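Local structure of SusD-like carbohydrate binding protein BF1063 (Bacteroides fragilis NCTC 9343, 3I4G) at residues Glu292-Thr297 and Gly312-Pro317; Ala199-Leu204 and Phe221-Glu226. The protein probably binds carbohydrate at the outer membrane of the bacterium, as a member of the SusD family. All coordinates share one frame; numbering follows the deposited sequence.

Overall arrangement
Both contacts lie in one SusD-like chain, which is rich in helix. Interaction 2 comes first along the sequence and joins two consecutive antiparallel helices, 197-211 and 214-227, through apolar side chains. Interaction 1 follows, a bridge between two parts of the long irregular excursion that runs from helix 285-288 to helix 317-322, held by backbone hydrogen bonds and water. The two do not touch: their centres are 31 Å apart and their nearest atoms about 20 Å. Interaction 2 is buried, with its centre 18 Å from that of the chain; interaction 1 is only partly buried, 24 Å from the same point.

Interaction 1. Residues Glu292-Thr297 and Gly312-Pro317; sequences EFKDGT and GKDRDP
Phe293 and Arg315 form a single beta bridge, their CA atoms 4.2 Å apart. Asp316 N donates to Glu292 O (2.9 Å) and Lys294 N to Asp314 O (3.0 Å), one backbone hydrogen bond on each side of the Phe293-Arg315 pair. The type I turn Phe293-Gly296 and the type II turn Gly312-Arg315 bend the chain at the bridge. Lys294 can be followed outward along Asp314 and Arg315: CB rests on Asp314 OD1 (3.4 Å), CG packs over the Asp314 carbonyl carbon, CD comes to 3.5 Å from Arg315 O, and NZ ends 4.0 Å from Pro317 CG. Bends at chi2 and chi3, -90° and -77°, fold the chain over this backbone. Arg315 CD lies 3.7 Å from Phe293 CD1, and Asp314 O reaches the same ring at its edge. The guanidinium is tied by NH2 to the carbonyls of Tyr288 and Tyr291. One water links Glu292 N to Asp316 OD2, a second Asp295 N to Asp314 OD1. Asp295 OD1 accepts from Thr297 N, closing an Asx turn, and forms a salt bridge with Arg305. Asp316 caps the start of helix 317-322 and bridges to Arg318; beside it Glu292 pairs with Arg418, and both acids pack against helix 433-447.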
# COMPACT_ATOMS: atom_id res chain seq x y z
N GLU A 292 -4.30 18.91 -6.38
CA GLU A 292 -4.31 20.23 -6.97
C GLU A 292 -5.60 20.55 -7.71
O GLU A 292 -6.40 19.68 -8.02
CB GLU A 292 -3.15 20.34 -7.95
CG GLU A 292 -1.79 20.29 -7.28
CD GLU A 292 -0.64 19.88 -8.20
OE1 GLU A 292 -0.81 19.78 -9.43
OE2 GLU A 292 0.48 19.73 -7.67
N PHE A 293 -5.81 21.85 -8.02
CA PHE A 293 -6.78 22.22 -9.00
C PHE A 293 -6.23 21.75 -10.35
O PHE A 293 -5.04 21.45 -10.51
CB PHE A 293 -7.01 23.74 -9.02
CG PHE A 293 -7.76 24.25 -7.82
CD1 PHE A 293 -9.11 23.94 -7.66
CD2 PHE A 293 -7.18 25.10 -6.91
CE1 PHE A 293 -9.81 24.45 -6.57
CE2 PHE A 293 -7.88 25.59 -5.82
CZ PHE A 293 -9.18 25.26 -5.66
N LYS A 294 -7.08 21.74 -11.36
CA LYS A 294 -6.71 21.28 -12.70
C LYS A 294 -5.56 22.07 -13.32
O LYS A 294 -4.82 21.51 -14.14
CB LYS A 294 -7.93 21.36 -13.62
CG LYS A 294 -8.90 20.28 -13.36
CD LYS A 294 -8.65 19.06 -14.17
CE LYS A 294 -9.11 19.23 -15.61
NZ LYS A 294 -9.01 17.89 -16.29
N ASP A 295 -5.40 23.34 -12.98
CA ASP A 295 -4.26 24.13 -13.49
C ASP A 295 -2.96 23.90 -12.71
O ASP A 295 -1.96 24.58 -12.93
CB ASP A 295 -4.61 25.64 -13.53
CG ASP A 295 -4.69 26.27 -12.17
OD1 ASP A 295 -4.67 25.56 -11.13
OD2 ASP A 295 -4.77 27.53 -12.13
N GLY A 296 -2.98 22.95 -11.78
CA GLY A 296 -1.78 22.59 -11.04
C GLY A 296 -1.48 23.40 -9.80
O GLY A 296 -0.45 23.19 -9.15
N THR A 297 -2.34 24.36 -9.50
CA THR A 297 -2.16 25.19 -8.32
C THR A 297 -2.76 24.45 -7.10
O THR A 297 -3.61 23.56 -7.25
CB THR A 297 -2.77 26.59 -8.48
OG1 THR A 297 -4.16 26.49 -8.75
CG2 THR A 297 -2.11 27.33 -9.62
N GLY A 312 -15.18 16.99 -6.57
CA GLY A 312 -14.06 16.69 -7.47
C GLY A 312 -13.94 17.62 -8.66
O GLY A 312 -13.00 17.50 -9.45
N LYS A 313 -14.85 18.57 -8.78
CA LYS A 313 -14.87 19.45 -9.94
C LYS A 313 -13.69 20.42 -9.95
O LYS A 313 -13.38 21.04 -8.93
CB LYS A 313 -16.18 20.24 -9.98
CG LYS A 313 -16.30 21.19 -11.19
CD LYS A 313 -17.63 21.91 -11.23
CE LYS A 313 -17.68 22.88 -12.44
NZ LYS A 313 -18.94 23.64 -12.41
N ASP A 314 -13.05 20.52 -11.11
CA ASP A 314 -11.90 21.42 -11.31
C ASP A 314 -10.69 20.97 -10.46
O ASP A 314 -9.80 21.75 -10.16
CB ASP A 314 -12.25 22.89 -11.03
CG ASP A 314 -11.42 23.87 -11.86
OD1 ASP A 314 -10.47 23.43 -12.55
OD2 ASP A 314 -11.77 25.08 -11.86
N ARG A 315 -10.65 19.68 -10.12
CA ARG A 315 -9.54 19.10 -9.41
C ARG A 315 -8.85 18.04 -10.24
O ARG A 315 -9.43 17.48 -11.16
CB ARG A 315 -10.00 18.44 -8.09
CG ARG A 315 -10.73 19.38 -7.12
CD ARG A 315 -9.84 20.46 -6.50
NE ARG A 315 -8.88 19.91 -5.53
CZ ARG A 315 -9.19 19.46 -4.33
NH1 ARG A 315 -10.44 19.46 -3.91
NH2 ARG A 315 -8.24 18.97 -3.55
N ASP A 316 -7.62 17.75 -9.85
CA ASP A 316 -6.84 16.64 -10.43
C ASP A 316 -7.80 15.47 -10.68
O ASP A 316 -8.52 15.06 -9.76
CB ASP A 316 -5.75 16.27 -9.43
CG ASP A 316 -4.70 15.31 -9.98
OD1 ASP A 316 -5.04 14.30 -10.61
OD2 ASP A 316 -3.52 15.56 -9.68
N PRO A 317 -7.81 14.90 -11.90
CA PRO A 317 -8.70 13.78 -12.18
C PRO A 317 -8.50 12.61 -11.23
O PRO A 317 -9.46 11.84 -11.03
CB PRO A 317 -8.34 13.39 -13.64
CG PRO A 317 -7.83 14.63 -14.22
CD PRO A 317 -7.09 15.32 -13.11
O HOH W 1 -2.63 16.90 -7.49
O HOH W 2 -8.14 24.97 -12.40

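Interaction 2. Residues Ala199-Leu204 and Phe221-Glu226; sequences AALAFL and FHDIME
Helix segments Ala199-Leu204 and Phe221-Glu226 run antiparallel, their axes 8.9 Å apart at closest approach and their N-to-C directions at 152°. They belong to helices 197-211 and 214-227, which follow each other after a short connection and so form a helical hairpin, an arrangement in keeping with the TPR-like helical pairs of the SusD family. No hydrogen bond crosses the contact. Leu201 and Ile224, both with CB directed at the opposing helix, carry much of the packing and lie alongside one another, pointing opposite ways, with Leu201 CB 3.7 Å from Ile224 CG1. In Ile224, CG1 stands anti to the carbonyl carbon (chi1 -63°) and chi2 extends the chain at 169°, which carries CD1 across to helix 197-211. There the small side chain of Ala202 lets this methyl reach the backbone: CD1 lies 3.6 Å from Ala202 N and 3.9 Å from Ala202 CB. The Leu201 and Asp223 side chains lie roughly perpendicular, and Leu201 CD1 touches Asp223 CB at 4.1 Å. The Asp223 carboxylate forms a salt bridge with Lys219, one turn earlier on its own helix. Other elements pack on the same residues: Leu201 on Ala178 of helix 163-180, Ala202 on Ile385 of strand 380-386, and Phe221 on Tyr394 of helix 387-400. The Phe221 ring swings toward Ala202, bringing CE1 obliquely to 3.7 Å from Ala202 O.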
# COMPACT_ATOMS: atom_id res chain seq x y z
N ALA A 199 10.53 -6.57 -10.44
CA ALA A 199 9.93 -6.61 -9.09
C ALA A 199 11.02 -6.65 -8.03
O ALA A 199 10.97 -5.91 -7.03
CB ALA A 199 8.96 -7.80 -8.95
N ALA A 200 12.01 -7.51 -8.24
CA ALA A 200 13.13 -7.57 -7.30
C ALA A 200 13.92 -6.26 -7.27
O ALA A 200 14.34 -5.81 -6.20
CB ALA A 200 14.03 -8.80 -7.61
N LEU A 201 14.16 -5.64 -8.44
CA LEU A 201 14.85 -4.36 -8.47
C LEU A 201 14.05 -3.25 -7.77
O LEU A 201 14.66 -2.34 -7.18
CB LEU A 201 15.19 -3.92 -9.91
CG LEU A 201 16.18 -4.77 -10.67
CD1 LEU A 201 16.20 -4.41 -12.16
CD2 LEU A 201 17.54 -4.58 -10.04
N ALA A 202 12.72 -3.28 -7.83
CA ALA A 202 11.92 -2.25 -7.18
C ALA A 202 12.02 -2.40 -5.68
O ALA A 202 12.14 -1.41 -4.96
CB ALA A 202 10.47 -2.34 -7.64
N PHE A 203 11.97 -3.64 -5.17
CA PHE A 203 12.19 -3.84 -3.75
C PHE A 203 13.62 -3.51 -3.32
O PHE A 203 13.83 -3.00 -2.23
CB PHE A 203 11.78 -5.24 -3.30
CG PHE A 203 10.32 -5.35 -3.02
CD1 PHE A 203 9.85 -5.07 -1.75
CD2 PHE A 203 9.40 -5.69 -4.00
CE1 PHE A 203 8.50 -5.13 -1.45
CE2 PHE A 203 8.04 -5.77 -3.69
CZ PHE A 203 7.60 -5.45 -2.43
N LEU A 204 14.58 -3.77 -4.19
CA LEU A 204 15.95 -3.31 -3.94
C LEU A 204 15.97 -1.81 -3.77
O LEU A 204 16.58 -1.28 -2.83
CB LEU A 204 16.87 -3.71 -5.09
CG LEU A 204 18.30 -3.22 -5.06
CD1 LEU A 204 19.00 -3.72 -3.78
CD2 LEU A 204 19.05 -3.70 -6.30
N PHE A 221 16.20 1.81 -9.35
CA PHE A 221 15.02 2.25 -10.11
C PHE A 221 15.40 2.58 -11.56
O PHE A 221 14.64 2.26 -12.47
CB PHE A 221 14.36 3.44 -9.43
CG PHE A 221 13.75 3.13 -8.07
CD1 PHE A 221 12.84 2.12 -7.90
CD2 PHE A 221 14.08 3.89 -6.96
CE1 PHE A 221 12.28 1.87 -6.65
CE2 PHE A 221 13.51 3.65 -5.72
CZ PHE A 221 12.62 2.64 -5.56
N HIS A 222 16.56 3.19 -11.77
CA HIS A 222 17.00 3.53 -13.13
C HIS A 222 17.28 2.27 -13.95
O HIS A 222 17.12 2.29 -15.17
CB HIS A 222 18.21 4.44 -13.04
CG HIS A 222 18.53 5.16 -14.30
ND1 HIS A 222 17.57 5.69 -15.15
CD2 HIS A 222 19.73 5.56 -14.80
CE1 HIS A 222 18.18 6.29 -16.16
NE2 HIS A 222 19.48 6.25 -15.96
N ASP A 223 17.68 1.17 -13.31
CA ASP A 223 17.87 -0.11 -14.00
C ASP A 223 16.55 -0.62 -14.55
O ASP A 223 16.51 -1.16 -15.64
CB ASP A 223 18.48 -1.18 -13.09
CG ASP A 223 19.96 -0.98 -12.78
OD1 ASP A 223 20.62 -0.19 -13.47
OD2 ASP A 223 20.46 -1.67 -11.84
N ILE A 224 15.46 -0.42 -13.81
CA ILE A 224 14.14 -0.79 -14.31
C ILE A 224 13.80 0.04 -15.55
O ILE A 224 13.30 -0.44 -16.58
CB ILE A 224 13.08 -0.61 -13.21
CG1 ILE A 224 13.37 -1.54 -12.03
CG2 ILE A 224 11.66 -0.85 -13.78
CD1 ILE A 224 12.52 -1.23 -10.82
N MSE A 225 13.99 1.34 -15.43
CA MSE A 225 13.73 2.23 -16.57
C MSE A 225 14.55 1.85 -17.80
O MSE A 225 14.01 1.77 -18.91
CB MSE A 225 14.00 3.67 -16.14
CG MSE A 225 13.15 4.18 -14.98
SE MSE A 225 13.79 5.76 -14.14
CE MSE A 225 13.57 7.06 -15.67
N GLU A 226 15.83 1.56 -17.63
CA GLU A 226 16.70 1.27 -18.76
C GLU A 226 16.46 -0.11 -19.40
O GLU A 226 16.80 -0.32 -20.56
CB GLU A 226 18.15 1.46 -18.33
CG GLU A 226 18.50 2.92 -18.12
CD GLU A 226 19.92 3.14 -17.69
OE1 GLU A 226 20.47 2.29 -16.93
OE2 GLU A 226 20.49 4.17 -18.09